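Local coordinates for hypothetical nigD-like protein (Bacteroides caccae, PDB 3QWN), which is of unproven function but, as a NigD-like protein, probably acts as an immunity protein (antitoxin) that shields the bacterium from a cognate toxin, at residues I29-E34 against S52-S57; S104-L107 against L112-I115; I130-S135 against D169-A174; Y187-Y190 against A196-S199. All blocks are in the same frame, centred on the assembly; numbering follows the deposited sequence.

Contact 1 of 4, residues I29-E34 against S52-S57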
loop_
_atom_site.group_PDB
_atom_site.type_symbol
_atom_site.label_atom_id
_atom_site.label_comp_id
_atom_site.label_asym_id
_atom_site.label_seq_id
_atom_site.Cartn_x
_atom_site.Cartn_y
_atom_site.Cartn_z
ATOM N N ILE A 29 -2.004 -12.062 -9.588
ATOM C CA ILE A 29 -2.007 -11.028 -10.623
ATOM C C ILE A 29 -0.901 -10.054 -10.289
ATOM O O ILE A 29 -1.027 -9.254 -9.352
ATOM C CB ILE A 29 -3.368 -10.326 -10.868
ATOM C CG1 ILE A 29 -4.535 -11.338 -10.875
ATOM C CG2 ILE A 29 -3.309 -9.520 -12.164
ATOM C CD1 ILE A 29 -5.795 -10.748 -10.743
ATOM N N PRO A 30 0.236 -10.171 -11.015
ATOM C CA PRO A 30 1.347 -9.234 -10.780
ATOM C C PRO A 30 0.938 -7.820 -11.158
ATOM O O PRO A 30 -0.000 -7.636 -11.920
ATOM C CB PRO A 30 2.459 -9.751 -11.708
ATOM C CG PRO A 30 2.009 -11.076 -12.209
ATOM C CD PRO A 30 0.519 -11.059 -12.166
ATOM N N ASP A 31 1.625 -6.819 -10.623
ATOM C CA ASP A 31 1.300 -5.440 -10.977
ATOM C C ASP A 31 1.758 -5.138 -12.412
ATOM O O ASP A 31 1.049 -4.476 -13.168
ATOM C CB ASP A 31 1.959 -4.490 -9.965
ATOM C CG ASP A 31 1.126 -4.165 -8.734
ATOM O OD1 ASP A 31 0.083 -4.837 -8.521
ATOM O OD2 ASP A 31 1.497 -3.219 -8.004
ATOM N N ASN A 32 2.913 -5.713 -12.795
ATOM C CA ASN A 32 3.611 -5.551 -14.075
ATOM C C ASN A 32 3.077 -6.443 -15.228
ATOM O O ASN A 32 3.308 -6.102 -16.386
ATOM C CB ASN A 32 5.134 -5.805 -13.886
ATOM C CG ASN A 32 5.543 -7.015 -13.022
ATOM O OD1 ASN A 32 4.989 -8.126 -13.105
ATOM N ND2 ASN A 32 6.580 -6.837 -12.211
ATOM N N GLY A 33 2.390 -7.544 -14.928
ATOM C CA GLY A 33 1.917 -8.457 -15.961
ATOM C C GLY A 33 0.474 -8.897 -15.887
ATOM O O GLY A 33 -0.339 -8.334 -15.144
ATOM N N GLU A 34 0.141 -9.888 -16.718
ATOM C CA GLU A 34 -1.187 -10.464 -16.831
ATOM C C GLU A 34 -1.387 -11.508 -15.718
ATOM O O GLU A 34 -0.417 -12.001 -15.145
ATOM C CB GLU A 34 -1.323 -11.097 -18.234
ATOM C CG GLU A 34 -2.611 -10.749 -18.975
ATOM C CD GLU A 34 -2.718 -9.337 -19.521
ATOM O OE1 GLU A 34 -1.917 -8.974 -20.413
ATOM O OE2 GLU A 34 -3.623 -8.599 -19.069
ATOM N N SER A 52 -10.689 -11.832 -3.522
ATOM C CA SER A 52 -9.396 -11.264 -3.942
ATOM C C SER A 52 -8.811 -10.463 -2.818
ATOM O O SER A 52 -9.536 -9.765 -2.097
ATOM C CB SER A 52 -9.536 -10.367 -5.165
ATOM O OG SER A 52 -9.884 -11.137 -6.299
ATOM N N ARG A 53 -7.508 -10.555 -2.662
ATOM C CA ARG A 53 -6.763 -9.791 -1.670
ATOM C C ARG A 53 -5.515 -9.213 -2.284
ATOM O O ARG A 53 -4.840 -9.886 -3.066
ATOM C CB ARG A 53 -6.388 -10.652 -0.445
ATOM C CG ARG A 53 -7.583 -11.181 0.299
ATOM C CD ARG A 53 -7.219 -11.733 1.654
ATOM N NE ARG A 53 -7.117 -10.671 2.646
ATOM C CZ ARG A 53 -8.136 -10.197 3.351
ATOM N NH1 ARG A 53 -9.365 -10.674 3.162
ATOM N NH2 ARG A 53 -7.938 -9.239 4.245
ATOM N N ARG A 54 -5.237 -7.943 -1.944
ATOM C CA ARG A 54 -4.019 -7.196 -2.254
ATOM C C ARG A 54 -3.019 -7.630 -1.167
ATOM O O ARG A 54 -3.296 -7.415 0.016
ATOM C CB ARG A 54 -4.322 -5.688 -2.252
ATOM C CG ARG A 54 -3.151 -4.741 -2.526
ATOM C CD ARG A 54 -2.785 -4.765 -3.971
ATOM N NE ARG A 54 -1.743 -3.803 -4.341
ATOM C CZ ARG A 54 -1.178 -3.777 -5.546
ATOM N NH1 ARG A 54 -1.532 -4.661 -6.471
ATOM N NH2 ARG A 54 -0.233 -2.889 -5.826
ATOM N N VAL A 55 -1.901 -8.306 -1.552
ATOM C CA VAL A 55 -0.935 -8.884 -0.609
ATOM C C VAL A 55 0.513 -8.684 -1.088
ATOM O O VAL A 55 0.744 -8.304 -2.230
ATOM C CB VAL A 55 -1.218 -10.439 -0.433
ATOM C CG1 VAL A 55 -2.545 -10.720 0.275
ATOM C CG2 VAL A 55 -1.144 -11.191 -1.766
HETATM N N MSE A 56 1.485 -9.021 -0.212
HETATM C CA MSE A 56 2.925 -9.120 -0.500
HETATM C C MSE A 56 3.248 -10.613 -0.781
HETATM O O MSE A 56 2.730 -11.523 -0.115
HETATM C CB MSE A 56 3.796 -8.564 0.642
HETATM C CG MSE A 56 3.546 -7.074 0.893
HETATM SE SE MSE A 56 3.778 -5.969 -0.725
HETATM C CE MSE A 56 5.667 -6.314 -1.044
ATOM N N SER A 57 4.069 -10.876 -1.784
ATOM C CA SER A 57 4.362 -12.268 -2.098
ATOM C C SER A 57 5.725 -12.455 -2.698
ATOM O O SER A 57 6.187 -11.650 -3.513
ATOM C CB SER A 57 3.316 -12.809 -3.080
ATOM O OG SER A 57 3.464 -14.180 -3.401
#
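Asp31 and Arg54 meet through a two-bonded salt bridge, the one point where 29-34 and 52-57 touch. Arg54 grips end-on. Its two terminal nitrogens each take one carboxylate oxygen: Arg54 NH1 lies 2.6 Å from Asp31 OD1, and Arg54 NH2 lies 2.8 Å from Asp31 OD2. Both oxygens use their syn lone pairs, on the side where they face each other. The bonds are fairly straight, 158° at the hydrogen of NH1. The carboxylate and guanidinium are nearly coplanar, with their planes 16° apart. The two side chains as a whole cross at about a right angle. Arg54 has CG anti to the backbone N (chi1 179°) and then bends once, at chi2. Beyond that bend the chain is extended, which carries the flat group across to the loop.

Other bonds fix the rotation of the guanidinium. NH2 also reaches Asn113 OD1, and NE is bonded to Ser165 OG. The charge of the buried Arg54 is probably balanced by the Asp31 carboxylate and steadied by neutral oxygens. Asp31 is held too, since its backbone O accepts from Arg109 NE. The contact joins the turn that follows strand 25-30 to strand 52-63 in the OB-family N-terminal domain. It is a classic bidentate, end-on Asp-Arg salt bridge, set where that domain faces the C-terminal beta-sandwich domain.

Contact 2 of 4, residues S104-L107 against L112-I115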
loop_
_atom_site.group_PDB
_atom_site.type_symbol
_atom_site.label_atom_id
_atom_site.label_comp_id
_atom_site.label_asym_id
_atom_site.label_seq_id
_atom_site.Cartn_x
_atom_site.Cartn_y
_atom_site.Cartn_z
ATOM N N SER A 104 10.474 3.303 -1.028
ATOM C CA SER A 104 10.020 3.359 -2.405
ATOM C C SER A 104 8.530 3.721 -2.405
ATOM O O SER A 104 7.827 3.353 -1.481
ATOM C CB SER A 104 10.297 2.033 -3.097
ATOM O OG SER A 104 9.944 1.999 -4.472
ATOM N N ILE A 105 8.083 4.533 -3.359
ATOM C CA ILE A 105 6.687 4.996 -3.461
ATOM C C ILE A 105 6.348 5.157 -4.954
ATOM O O ILE A 105 7.180 5.646 -5.727
ATOM C CB ILE A 105 6.471 6.319 -2.647
ATOM C CG1 ILE A 105 4.959 6.712 -2.596
ATOM C CG2 ILE A 105 7.423 7.480 -3.098
ATOM C CD1 ILE A 105 4.616 7.712 -1.518
ATOM N N TRP A 106 5.192 4.666 -5.376
ATOM C CA TRP A 106 4.811 4.737 -6.792
ATOM C C TRP A 106 3.340 4.462 -6.989
ATOM O O TRP A 106 2.690 3.793 -6.177
ATOM C CB TRP A 106 5.633 3.735 -7.661
ATOM C CG TRP A 106 5.305 2.289 -7.402
ATOM C CD1 TRP A 106 4.439 1.509 -8.110
ATOM C CD2 TRP A 106 5.767 1.485 -6.310
ATOM N NE1 TRP A 106 4.314 0.279 -7.515
ATOM C CE2 TRP A 106 5.136 0.228 -6.420
ATOM C CE3 TRP A 106 6.704 1.683 -5.278
ATOM C CZ2 TRP A 106 5.398 -0.821 -5.527
ATOM C CZ3 TRP A 106 6.920 0.664 -4.360
ATOM C CH2 TRP A 106 6.253 -0.560 -4.473
ATOM N N LEU A 107 2.824 4.950 -8.107
ATOM C CA LEU A 107 1.461 4.665 -8.524
ATOM C C LEU A 107 1.462 3.344 -9.309
ATOM O O LEU A 107 2.368 3.101 -10.119
ATOM C CB LEU A 107 0.907 5.803 -9.375
ATOM C CG LEU A 107 0.649 7.139 -8.702
ATOM C CD1 LEU A 107 0.335 8.181 -9.748
ATOM C CD2 LEU A 107 -0.485 7.048 -7.682
ATOM N N LEU A 112 -1.756 3.762 -4.646
ATOM C CA LEU A 112 -0.550 4.508 -4.338
ATOM C C LEU A 112 0.250 3.541 -3.433
ATOM O O LEU A 112 -0.120 3.352 -2.280
ATOM C CB LEU A 112 -0.827 5.889 -3.695
ATOM C CG LEU A 112 0.428 6.639 -3.183
ATOM C CD1 LEU A 112 1.270 7.193 -4.338
ATOM C CD2 LEU A 112 0.066 7.725 -2.167
ATOM N N ASN A 113 1.263 2.844 -3.992
ATOM C CA ASN A 113 2.039 1.842 -3.252
ATOM C C ASN A 113 3.271 2.435 -2.606
ATOM O O ASN A 113 3.855 3.370 -3.128
ATOM C CB ASN A 113 2.450 0.671 -4.148
ATOM C CG ASN A 113 1.346 0.261 -5.062
ATOM O OD1 ASN A 113 0.420 -0.370 -4.648
ATOM N ND2 ASN A 113 1.324 0.777 -6.265
HETATM N N MSE A 114 3.624 1.916 -1.452
HETATM C CA MSE A 114 4.793 2.385 -0.752
HETATM C C MSE A 114 5.324 1.334 0.162
HETATM O O MSE A 114 4.566 0.536 0.735
HETATM C CB MSE A 114 4.569 3.713 0.024
HETATM C CG MSE A 114 3.705 3.616 1.276
HETATM SE SE MSE A 114 3.159 5.431 1.883
HETATM C CE MSE A 114 1.914 5.830 0.433
ATOM N N ILE A 115 6.663 1.359 0.275
ATOM C CA ILE A 115 7.461 0.556 1.183
ATOM C C ILE A 115 8.008 1.536 2.206
ATOM O O ILE A 115 8.680 2.509 1.845
ATOM C CB ILE A 115 8.571 -0.231 0.467
ATOM C CG1 ILE A 115 7.993 -1.130 -0.646
ATOM C CG2 ILE A 115 9.377 -1.018 1.488
ATOM C CD1 ILE A 115 9.071 -1.840 -1.516
#
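Trp106 and Asn113 form a hydrogen-bonded pair in the antiparallel hairpin of strands 101-108 and 111-120. Trp106 N lies 2.9 Å from Asn113 O, and Asn113 N lies 2.8 Å from Trp106 O. The Asn113 side chain starts with CB over a face of the indole. This CH-pi contact puts CB 3.8 Å from the centre of the Trp106 six-membered ring. CG, anti to the carbonyl carbon (chi1 -41°), lies 3.9 Å from both Trp106 NE1 and Trp106 O. ND2 then makes a weak bond to Trp106 O at 3.3 Å. It is equally close to Trp106 NE1, but both are donors and no bond forms. OD1 turns away to Ser165 OG and to Arg54 NH2. Phe14 meets Trp106 edge-to-face.

On the other sheet face the contacts are apolar. Ile105 and Met114, a selenomethionine, run side by side, with Ile105 CD1 3.8 Å from Met114 CE. Leu107 CD2 packs at 3.8 Å against Leu112 CD1.

The Ile105/Met114 face is thus apolar and packs on strands 181-190 and 196-209. The Trp106 face mixes an indole and Ile115 with one amide, whose oxygen, buried with its residue, is satisfied by two outside partners.

Contact 3 of 4, residues I130-S135 against D169-A174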
loop_
_atom_site.group_PDB
_atom_site.type_symbol
_atom_site.label_atom_id
_atom_site.label_comp_id
_atom_site.label_asym_id
_atom_site.label_seq_id
_atom_site.Cartn_x
_atom_site.Cartn_y
_atom_site.Cartn_z
ATOM N N ILE A 130 -4.478 7.131 6.088
ATOM C CA ILE A 130 -4.268 8.264 5.217
ATOM C C ILE A 130 -5.275 9.335 5.598
ATOM O O ILE A 130 -6.489 9.095 5.557
ATOM C CB ILE A 130 -4.356 7.882 3.710
ATOM C CG1 ILE A 130 -3.205 6.922 3.267
ATOM C CG2 ILE A 130 -4.445 9.146 2.812
ATOM C CD1 ILE A 130 -1.721 7.548 3.253
ATOM N N VAL A 131 -4.766 10.508 5.994
ATOM C CA VAL A 131 -5.581 11.675 6.319
ATOM C C VAL A 131 -5.740 12.452 5.011
ATOM O O VAL A 131 -4.759 12.914 4.438
ATOM C CB VAL A 131 -5.007 12.528 7.474
ATOM C CG1 VAL A 131 -5.994 13.614 7.885
ATOM C CG2 VAL A 131 -4.635 11.647 8.669
ATOM N N GLU A 132 -6.976 12.529 4.523
ATOM C CA GLU A 132 -7.348 13.141 3.257
ATOM C C GLU A 132 -7.810 14.592 3.416
ATOM O O GLU A 132 -8.637 14.916 4.285
ATOM C CB GLU A 132 -8.466 12.300 2.617
ATOM C CG GLU A 132 -8.940 12.758 1.252
ATOM C CD GLU A 132 -10.196 12.050 0.793
ATOM O OE1 GLU A 132 -11.249 12.203 1.456
ATOM O OE2 GLU A 132 -10.128 11.340 -0.234
ATOM N N ASP A 133 -7.294 15.453 2.523
ATOM C CA ASP A 133 -7.681 16.857 2.413
ATOM C C ASP A 133 -8.032 17.123 0.957
ATOM O O ASP A 133 -7.171 17.001 0.086
ATOM C CB ASP A 133 -6.598 17.820 2.934
ATOM C CG ASP A 133 -6.842 19.273 2.556
ATOM O OD1 ASP A 133 -7.984 19.749 2.731
ATOM O OD2 ASP A 133 -5.898 19.926 2.069
ATOM N N LEU A 134 -9.307 17.454 0.694
ATOM C CA LEU A 134 -9.768 17.684 -0.667
ATOM C C LEU A 134 -10.057 19.153 -0.933
ATOM O O LEU A 134 -10.739 19.459 -1.909
ATOM C CB LEU A 134 -11.006 16.822 -0.959
ATOM C CG LEU A 134 -10.809 15.309 -0.925
ATOM C CD1 LEU A 134 -12.153 14.585 -0.947
ATOM C CD2 LEU A 134 -9.883 14.823 -2.048
ATOM N N SER A 135 -9.476 20.071 -0.125
ATOM C CA SER A 135 -9.681 21.526 -0.245
ATOM C C SER A 135 -9.311 22.093 -1.636
ATOM O O SER A 135 -9.907 23.085 -2.065
ATOM C CB SER A 135 -8.907 22.272 0.837
ATOM O OG SER A 135 -7.509 22.066 0.734
ATOM N N ASP A 169 -9.645 4.375 -6.196
ATOM C CA ASP A 169 -10.909 4.192 -6.923
ATOM C C ASP A 169 -11.926 5.307 -6.635
ATOM O O ASP A 169 -12.674 5.687 -7.545
ATOM C CB ASP A 169 -11.512 2.815 -6.602
ATOM C CG ASP A 169 -10.536 1.672 -6.825
ATOM O OD1 ASP A 169 -10.034 1.526 -7.966
ATOM O OD2 ASP A 169 -10.209 0.971 -5.844
ATOM N N LYS A 170 -11.909 5.871 -5.406
ATOM C CA LYS A 170 -12.821 6.934 -4.971
ATOM C C LYS A 170 -12.618 8.267 -5.719
ATOM O O LYS A 170 -13.458 9.167 -5.605
ATOM C CB LYS A 170 -12.723 7.160 -3.445
ATOM C CG LYS A 170 -11.434 7.806 -2.911
ATOM C CD LYS A 170 -11.535 8.152 -1.416
ATOM C CE LYS A 170 -12.384 9.380 -1.197
ATOM N NZ LYS A 170 -12.545 9.695 0.246
ATOM N N TYR A 171 -11.525 8.396 -6.468
ATOM C CA TYR A 171 -11.198 9.633 -7.189
ATOM C C TYR A 171 -11.630 9.563 -8.656
ATOM O O TYR A 171 -11.722 10.600 -9.321
ATOM C CB TYR A 171 -9.692 9.949 -7.057
ATOM C CG TYR A 171 -9.249 10.039 -5.610
ATOM C CD1 TYR A 171 -9.810 10.976 -4.744
ATOM C CD2 TYR A 171 -8.319 9.144 -5.089
ATOM C CE1 TYR A 171 -9.444 11.031 -3.398
ATOM C CE2 TYR A 171 -7.938 9.195 -3.747
ATOM C CZ TYR A 171 -8.507 10.136 -2.905
ATOM O OH TYR A 171 -8.128 10.204 -1.589
ATOM N N ALA A 172 -11.927 8.345 -9.145
ATOM C CA ALA A 172 -12.401 8.121 -10.505
ATOM C C ALA A 172 -13.849 8.585 -10.630
ATOM O O ALA A 172 -14.686 8.255 -9.779
ATOM C CB ALA A 172 -12.278 6.647 -10.868
ATOM N N ASP A 173 -14.123 9.404 -11.664
ATOM C CA ASP A 173 -15.460 9.916 -11.953
ATOM C C ASP A 173 -15.861 9.461 -13.358
ATOM O O ASP A 173 -15.267 9.894 -14.351
ATOM C CB ASP A 173 -15.528 11.451 -11.795
ATOM C CG ASP A 173 -16.928 12.045 -11.690
ATOM O OD1 ASP A 173 -17.920 11.280 -11.816
ATOM O OD2 ASP A 173 -17.035 13.268 -11.474
ATOM N N ALA A 174 -16.836 8.537 -13.421
ATOM C CA ALA A 174 -17.357 7.961 -14.662
ATOM C C ALA A 174 -18.008 9.028 -15.562
ATOM O O ALA A 174 -17.884 8.940 -16.786
ATOM C CB ALA A 174 -18.359 6.861 -14.343
#
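Glu132 of strand 127-133 meets Lys170 and Tyr171 of the short 3-10 segment 169-171, linking a sheet strand to the loop before strand 181-190 in the beta-sandwich domain. Glu132 is stretched out, with CG anti to the backbone N (chi1 -177°). Lys170 and Tyr171 come at it from the opposite direction. Tyr171 OH donates to Glu132 OE2 at 2.7 Å, meeting that oxygen's anti lone pair. Lys170 NZ forms a salt bridge to the same oxygen, 3.0 Å from Glu132 OE2. It arrives on the syn side, 20° out of the carboxylate plane. A weaker bond runs from Lys170 NZ to Glu132 OE1 at 3.1 Å. OE2 is thus gripped by two donors on different sides, which should stabilise the charge of this buried glutamate.

The two donors also pack on each other. Lys170 CG sits 3.6 Å above the Tyr171 ring, over its centre. The tyrosine ring is turned 63° from the carboxylate. Leu134 CD2 adds an apolar touch, 4.0 Å from Tyr171 CE1. Val143 and Met145 on the neighbouring strand also pack on Tyr171, and Lys170 NZ has a further weak bond to Pro83 O. Close by in the chain, Ser135 N donates to Asp133 OD1, an Asx turn beside a buried carboxylate shared by a lysine and a tyrosine.

Contact 4 of 4, residues Y187-Y190 against A196-S199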
loop_
_atom_site.group_PDB
_atom_site.type_symbol
_atom_site.label_atom_id
_atom_site.label_comp_id
_atom_site.label_asym_id
_atom_site.label_seq_id
_atom_site.Cartn_x
_atom_site.Cartn_y
_atom_site.Cartn_z
ATOM N N TYR A 187 4.325 13.004 5.096
ATOM C CA TYR A 187 4.555 12.022 6.172
ATOM C C TYR A 187 5.588 12.579 7.139
ATOM O O TYR A 187 6.463 13.356 6.724
ATOM C CB TYR A 187 5.029 10.648 5.597
ATOM C CG TYR A 187 6.422 10.675 4.985
ATOM C CD1 TYR A 187 6.659 11.297 3.759
ATOM C CD2 TYR A 187 7.507 10.095 5.642
ATOM C CE1 TYR A 187 7.943 11.351 3.211
ATOM C CE2 TYR A 187 8.797 10.161 5.110
ATOM C CZ TYR A 187 9.010 10.773 3.888
ATOM O OH TYR A 187 10.283 10.756 3.347
ATOM N N TYR A 188 5.495 12.185 8.411
ATOM C CA TYR A 188 6.463 12.611 9.413
ATOM C C TYR A 188 7.624 11.650 9.424
ATOM O O TYR A 188 7.430 10.436 9.345
ATOM C CB TYR A 188 5.819 12.743 10.796
ATOM C CG TYR A 188 5.039 14.036 10.966
ATOM C CD1 TYR A 188 3.818 14.230 10.321
ATOM C CD2 TYR A 188 5.510 15.057 11.791
ATOM C CE1 TYR A 188 3.083 15.400 10.494
ATOM C CE2 TYR A 188 4.797 16.251 11.945
ATOM C CZ TYR A 188 3.578 16.418 11.295
ATOM O OH TYR A 188 2.824 17.572 11.428
ATOM N N THR A 189 8.826 12.196 9.475
ATOM C CA THR A 189 10.102 11.472 9.461
ATOM C C THR A 189 11.099 12.208 10.360
ATOM O O THR A 189 10.831 13.339 10.770
ATOM C CB THR A 189 10.605 11.348 7.995
ATOM O OG1 THR A 189 11.639 10.358 7.917
ATOM C CG2 THR A 189 11.043 12.684 7.390
ATOM N N TYR A 190 12.238 11.590 10.663
ATOM C CA TYR A 190 13.273 12.254 11.458
ATOM C C TYR A 190 14.225 13.006 10.561
ATOM O O TYR A 190 14.606 12.478 9.520
ATOM C CB TYR A 190 14.070 11.246 12.300
ATOM C CG TYR A 190 13.329 10.701 13.500
ATOM C CD1 TYR A 190 12.887 11.551 14.520
ATOM C CD2 TYR A 190 13.111 9.323 13.650
ATOM C CE1 TYR A 190 12.224 11.047 15.642
ATOM C CE2 TYR A 190 12.460 8.811 14.772
ATOM C CZ TYR A 190 12.030 9.674 15.770
ATOM O OH TYR A 190 11.384 9.175 16.875
ATOM N N ALA A 196 11.437 14.974 14.699
ATOM C CA ALA A 196 10.337 14.568 13.836
ATOM C C ALA A 196 9.798 15.770 13.085
ATOM O O ALA A 196 9.415 16.751 13.722
ATOM C CB ALA A 196 9.241 13.914 14.649
ATOM N N ILE A 197 9.832 15.724 11.739
ATOM C CA ILE A 197 9.368 16.798 10.862
ATOM C C ILE A 197 8.425 16.257 9.790
ATOM O O ILE A 197 8.572 15.109 9.370
ATOM C CB ILE A 197 10.548 17.580 10.219
ATOM C CG1 ILE A 197 11.509 16.662 9.430
ATOM C CG2 ILE A 197 11.310 18.382 11.280
ATOM C CD1 ILE A 197 11.433 16.769 7.910
ATOM N N GLU A 198 7.484 17.102 9.322
ATOM C CA GLU A 198 6.557 16.749 8.251
ATOM C C GLU A 198 7.288 16.951 6.923
ATOM O O GLU A 198 7.723 18.074 6.633
ATOM C CB GLU A 198 5.277 17.596 8.348
ATOM C CG GLU A 198 4.168 17.186 7.391
ATOM C CD GLU A 198 2.991 18.135 7.374
ATOM O OE1 GLU A 198 3.164 19.300 6.950
ATOM O OE2 GLU A 198 1.890 17.711 7.788
ATOM N N SER A 199 7.482 15.860 6.153
ATOM C CA SER A 199 8.184 15.911 4.867
ATOM C C SER A 199 7.216 16.114 3.704
ATOM O O SER A 199 6.250 15.379 3.567
ATOM C CB SER A 199 9.015 14.651 4.639
ATOM O OG SER A 199 9.662 14.703 3.379
#
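Tyr188 and Glu198 face each other as a non-hydrogen-bonded pair in the antiparallel hairpin of strands 181-190 and 196-209. Glu198 CB lies over a face of the Tyr188 ring, 3.8 Å from its centre, in a CH-pi contact offset toward the rim. Glu198 runs on extended past the ring, with its CG 3.7 Å from Tyr188 CE1. The carboxylate plane is turned 60° from the ring. Tyr190 and Ala196 share this sheet face, and Tyr190 CE1 lies 4.3 Å from Ala196 CB.

The opposite face carries Tyr187, Thr189, Ile197 and Ser199. Tyr187 has CG between the backbone N and the carbonyl carbon (chi1 68°), which turns its ring over toward the partner strand. There Ser199 CB lies over a face of that ring, 4.1 Å from its centre. Thr189 CG2 also touches Ser199 CB.

The backbone sets these pairs. Thr189 and Ile197 exchange two good bonds. In the Tyr187 and Ser199 pair, one of the two is weak. The strand segments twist strongly, their directions 137° apart.

Further out, His97 stacks on the Tyr188 ring. Tyr190 OH bonds to Glu156 OE1. Thr189 OG1 bonds to Val100 O, and Tyr188 shares a backbone hydrogen bond with the same residue. One residue in from the Tyr190/Ala196 pair, Ile197 N lies 2.8 Å from Thr189 O.

How the contacts relate
From the N terminus, contact 1 comes first and closes a loop between strands 25-30 and 52-63 in the OB-family domain. Contact 2 follows as a tight hairpin in the C-terminal domain. Contact 3 spans 33 intervening residues, bringing strand 127-133 to the loop after strand 158-167. Contact 4 is the last hairpin. All four lie in series, so none nest or cross. Contacts 1 and 2 touch through Arg54 and Asn113, one of the links between the two domains. Contacts 3 and 4 reach the sheet that holds strands 127-133 and 181-190, with centres about 23 Å apart. The three-stranded sheet of contact 2 packs its apolar face on that sheet.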